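Local coordinates for DNA damage response protein Rtt109, putative (PDB 5ZB9), which probably transfers the acetyl group of acetyl-CoA to lysines of histone H3, as a fungal Rtt109-type histone acetyltransferase, at residues T24-S29 / E68-I73; I428-D433 / T446-E451. All blocks are in the same frame, centred on the assembly; numbering follows the deposited sequence.

Interaction 1: residues T24-S29 / E68-I73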
# COMPACT_ATOMS: atom_id res chain seq x y z
N THR A 24 14.12 -6.68 15.78
CA THR A 24 12.98 -7.35 16.39
C THR A 24 11.72 -6.89 15.67
O THR A 24 11.58 -5.70 15.39
CB THR A 24 12.87 -7.05 17.90
OG1 THR A 24 14.07 -7.50 18.55
CG2 THR A 24 11.66 -7.74 18.52
N ILE A 25 10.81 -7.81 15.38
CA ILE A 25 9.59 -7.45 14.68
C ILE A 25 8.34 -7.79 15.48
O ILE A 25 8.27 -8.81 16.17
CB ILE A 25 9.50 -8.12 13.29
CG1 ILE A 25 9.56 -9.65 13.43
CG2 ILE A 25 10.61 -7.64 12.41
CD1 ILE A 25 9.18 -10.37 12.17
N ARG A 26 7.35 -6.91 15.38
CA ARG A 26 6.04 -7.17 15.94
C ARG A 26 5.01 -6.85 14.86
O ARG A 26 4.84 -5.71 14.44
CB ARG A 26 5.80 -6.36 17.22
CG ARG A 26 6.75 -6.76 18.35
CD ARG A 26 6.61 -5.90 19.61
NE ARG A 26 7.44 -6.40 20.69
CZ ARG A 26 8.69 -6.01 20.92
NH1 ARG A 26 9.26 -5.09 20.16
NH2 ARG A 26 9.38 -6.54 21.93
N HIS A 27 4.36 -7.90 14.39
CA HIS A 27 3.36 -7.79 13.37
C HIS A 27 2.00 -8.03 14.02
O HIS A 27 1.71 -9.12 14.50
CB HIS A 27 3.65 -8.81 12.27
CG HIS A 27 2.57 -8.95 11.25
ND1 HIS A 27 2.47 -10.04 10.42
CD2 HIS A 27 1.54 -8.14 10.92
CE1 HIS A 27 1.42 -9.90 9.62
NE2 HIS A 27 0.84 -8.75 9.91
N ILE A 28 1.16 -7.00 14.08
CA ILE A 28 -0.16 -7.21 14.63
C ILE A 28 -1.17 -7.00 13.52
O ILE A 28 -0.95 -6.21 12.62
CB ILE A 28 -0.45 -6.30 15.85
CG1 ILE A 28 -0.47 -4.83 15.45
CG2 ILE A 28 0.59 -6.52 16.95
CD1 ILE A 28 -0.83 -3.93 16.59
N SER A 29 -2.27 -7.73 13.58
CA SER A 29 -3.30 -7.60 12.56
C SER A 29 -4.69 -7.71 13.17
O SER A 29 -4.84 -8.04 14.34
CB SER A 29 -3.12 -8.66 11.47
OG SER A 29 -3.46 -9.96 11.93
N GLU A 68 17.06 -5.52 27.74
CA GLU A 68 15.65 -5.38 27.39
C GLU A 68 15.44 -4.18 26.47
O GLU A 68 14.40 -4.05 25.82
CB GLU A 68 14.81 -5.24 28.65
CG GLU A 68 13.33 -5.53 28.47
CD GLU A 68 12.55 -5.46 29.78
OE1 GLU A 68 13.13 -5.04 30.80
OE2 GLU A 68 11.35 -5.83 29.78
N SER A 69 16.45 -3.30 26.43
CA SER A 69 16.39 -2.06 25.67
C SER A 69 16.13 -2.27 24.18
O SER A 69 16.99 -2.77 23.45
CB SER A 69 17.69 -1.27 25.87
OG SER A 69 18.81 -2.03 25.43
N GLU A 70 14.94 -1.89 23.74
CA GLU A 70 14.62 -1.83 22.33
C GLU A 70 14.29 -0.40 21.94
O GLU A 70 13.75 0.35 22.75
CB GLU A 70 13.43 -2.74 21.99
CG GLU A 70 13.70 -4.22 22.03
CD GLU A 70 12.48 -5.04 21.66
OE1 GLU A 70 11.68 -4.57 20.82
OE2 GLU A 70 12.30 -6.15 22.23
N VAL A 71 14.61 -0.02 20.70
CA VAL A 71 14.01 1.20 20.16
C VAL A 71 13.43 0.94 18.77
O VAL A 71 14.09 0.39 17.89
CB VAL A 71 15.02 2.38 20.13
CG1 VAL A 71 16.20 2.10 19.21
CG2 VAL A 71 14.31 3.66 19.72
N ILE A 72 12.17 1.32 18.60
CA ILE A 72 11.51 1.21 17.32
C ILE A 72 12.20 2.08 16.27
O ILE A 72 12.46 3.26 16.51
CB ILE A 72 10.02 1.61 17.43
CG1 ILE A 72 9.24 0.54 18.17
CG2 ILE A 72 9.42 1.84 16.05
CD1 ILE A 72 7.81 0.93 18.46
N ILE A 73 12.49 1.51 15.11
CA ILE A 73 13.12 2.28 14.04
C ILE A 73 12.20 2.51 12.85
O ILE A 73 12.46 3.37 12.01
CB ILE A 73 14.39 1.60 13.54
CG1 ILE A 73 14.06 0.22 12.96
CG2 ILE A 73 15.42 1.51 14.65
CD1 ILE A 73 15.13 -0.33 12.05
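R26 grips E70 end-on through two nitrogens, NH1 and NH2, in a salt bridge that links strand 22-35 to the loop leading into strand 71-82. The guanidinium presents its terminal edge: NH1 gives a hydrogen bond of 2.6 Å to OE1 of E70, and NH2 one of 3.0 Å to OE2 of E70. OE1 accepts its bond on the syn lone pair, the side of the other oxygen, while OE2 is met on its syn side but 21° out of the carboxylate plane. The two planar groups are nearly coplanar, 20° apart. Both chains reach this meeting extended, from opposite directions.

Each carboxylate oxygen has a further partner. S60 OG is hydrogen-bonded to OE1, and R465 forms a second salt bridge at OE2, so the buried charge is shared between two arginines, which would probably keep E70 ionised. T24 runs across E70, its CG2 3.9 Å from E70 OE1, while its OG1 bonds to R465.

In the sheet, strand 50-61 lies between strands 22-35 and 71-82, and its A58 and S60 make backbone hydrogen bonds with R26 and T24. Helix 439-457 covers the site, with A450 against R26 and T446 against E70.

Interaction 2: residues I428-D433 / T446-E451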
# COMPACT_ATOMS: atom_id res chain seq x y z
N ILE A 428 -2.53 1.07 17.91
CA ILE A 428 -1.97 2.14 17.08
C ILE A 428 -2.05 3.50 17.78
O ILE A 428 -1.08 4.26 17.79
CB ILE A 428 -2.68 2.24 15.70
CG1 ILE A 428 -2.65 0.89 14.97
CG2 ILE A 428 -2.03 3.32 14.84
CD1 ILE A 428 -1.27 0.28 14.86
N ASN A 429 -3.19 3.79 18.38
CA ASN A 429 -3.35 5.06 19.09
C ASN A 429 -2.39 5.19 20.26
O ASN A 429 -1.86 6.28 20.49
CB ASN A 429 -4.78 5.21 19.58
CG ASN A 429 -5.74 5.47 18.45
OD1 ASN A 429 -5.37 6.04 17.43
ND2 ASN A 429 -6.98 5.04 18.63
N PHE A 430 -2.17 4.10 20.99
CA PHE A 430 -1.21 4.12 22.09
C PHE A 430 0.16 4.53 21.58
O PHE A 430 0.85 5.35 22.20
CB PHE A 430 -1.13 2.75 22.77
CG PHE A 430 -0.26 2.73 24.00
CD1 PHE A 430 -0.81 2.97 25.26
CD2 PHE A 430 1.10 2.49 23.90
CE1 PHE A 430 -0.01 2.95 26.39
CE2 PHE A 430 1.91 2.48 25.03
CZ PHE A 430 1.35 2.71 26.27
N LEU A 431 0.56 3.97 20.45
CA LEU A 431 1.86 4.25 19.86
C LEU A 431 1.97 5.71 19.47
O LEU A 431 3.00 6.35 19.68
CB LEU A 431 2.09 3.35 18.64
CG LEU A 431 3.44 3.46 17.93
CD1 LEU A 431 4.60 3.26 18.90
CD2 LEU A 431 3.52 2.46 16.78
N ILE A 432 0.90 6.24 18.90
CA ILE A 432 0.86 7.63 18.46
C ILE A 432 0.93 8.57 19.66
O ILE A 432 1.49 9.66 19.57
CB ILE A 432 -0.41 7.91 17.63
CG1 ILE A 432 -0.41 7.05 16.37
CG2 ILE A 432 -0.50 9.38 17.25
CD1 ILE A 432 -1.67 7.20 15.54
N ASP A 433 0.39 8.14 20.80
CA ASP A 433 0.41 8.97 22.00
C ASP A 433 1.76 9.00 22.71
O ASP A 433 1.87 9.60 23.79
CB ASP A 433 -0.65 8.49 23.00
CG ASP A 433 -2.07 8.69 22.48
OD1 ASP A 433 -2.26 9.48 21.53
OD2 ASP A 433 -3.00 8.06 23.05
N THR A 446 9.06 2.64 23.30
CA THR A 446 9.12 1.31 22.71
C THR A 446 8.74 0.21 23.71
O THR A 446 7.84 -0.60 23.44
CB THR A 446 10.52 1.01 22.15
OG1 THR A 446 10.79 1.90 21.06
CG2 THR A 446 10.61 -0.41 21.64
N LYS A 447 9.42 0.19 24.86
CA LYS A 447 9.09 -0.75 25.92
C LYS A 447 7.62 -0.66 26.32
O LYS A 447 6.96 -1.67 26.56
CB LYS A 447 9.97 -0.50 27.14
CG LYS A 447 9.59 -1.33 28.36
CD LYS A 447 10.65 -1.21 29.44
CE LYS A 447 10.31 -2.06 30.65
NZ LYS A 447 11.43 -2.06 31.64
N ALA A 448 7.11 0.57 26.38
CA ALA A 448 5.73 0.79 26.78
C ALA A 448 4.75 0.22 25.76
O ALA A 448 3.79 -0.45 26.13
CB ALA A 448 5.48 2.29 26.98
N TRP A 449 4.98 0.50 24.48
CA TRP A 449 4.08 0.00 23.43
C TRP A 449 4.14 -1.53 23.33
O TRP A 449 3.12 -2.18 23.11
CB TRP A 449 4.42 0.63 22.07
CG TRP A 449 3.50 0.18 20.96
CD1 TRP A 449 2.22 0.60 20.74
CD2 TRP A 449 3.79 -0.78 19.94
NE1 TRP A 449 1.69 -0.04 19.64
CE2 TRP A 449 2.63 -0.89 19.13
CE3 TRP A 449 4.91 -1.55 19.63
CZ2 TRP A 449 2.57 -1.75 18.03
CZ3 TRP A 449 4.84 -2.41 18.54
CH2 TRP A 449 3.68 -2.50 17.75
N ALA A 450 5.34 -2.09 23.51
CA ALA A 450 5.53 -3.54 23.41
C ALA A 450 4.73 -4.26 24.48
O ALA A 450 4.13 -5.31 24.23
CB ALA A 450 7.01 -3.89 23.52
N GLU A 451 4.70 -3.67 25.68
CA GLU A 451 3.94 -4.24 26.78
C GLU A 451 2.44 -4.10 26.56
O GLU A 451 1.68 -5.01 26.85
CB GLU A 451 4.35 -3.57 28.09
CG GLU A 451 5.74 -3.95 28.54
CD GLU A 451 6.22 -3.10 29.70
OE1 GLU A 451 5.55 -2.10 30.02
OE2 GLU A 451 7.27 -3.44 30.30
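A helical hairpin brings helix 421-432 back against helix 439-457, and this contact joins the end of the first helix to the middle of the second. The short axes run nearly antiparallel, at 167°, and come within 9.8 Å of each other. L431 and W449 are the level pair, with CA atoms 6.0 Å apart.

The indole is the centrepiece. With CG anti to the backbone N (chi1 -178°), W449 turns its indole down toward the sheet, alongside L431. The CB of L431 lies 3.5 Å from CD1 of W449, while the leucine methyls reach over one face: CD1 of L431 makes a CH-pi contact 4.1 Å from the centroid of the five-membered ring, and CD2 sits farther toward the rim. F430 comes at the indole differently, at its edge, with CD2 of F430 3.8 Å from CD1 of W449. The phenyl also leans obliquely on the opposing backbone, where its CE2 is 3.7 Å from A448 O, and touches the A448 methyl. No hydrogen bond joins the two segments, but the indole NE1 donates to A427 O, just before 428-433, a bond that helps fix the ring's rotation.

Beneath the hairpin lies the sheet: L431 rests on F56 of strand 50-61 and I72 of strand 71-82, while W449 reaches A58, I72 and R26 of strand 22-35.

In the fold
From the N terminus, strand 22-35 comes first, and interaction 1 closes when the chain, having made strand 50-61, arrives at the start of strand 71-82. Interaction 2 opens only near the C-terminal end of the model, where helix 421-432 turns back through a short connection into helix 439-457. The two loops are therefore in series, neither nested nor crossed, yet their centres lie only 10 Å apart. The joint is T446, whose OG1 lies 2.9 Å from I72 N in a probable hydrogen bond; a weak, long ion pair between E68 and K447 adds to it. These links fasten helix 439-457 to the start of strand 71-82 and the loop before it.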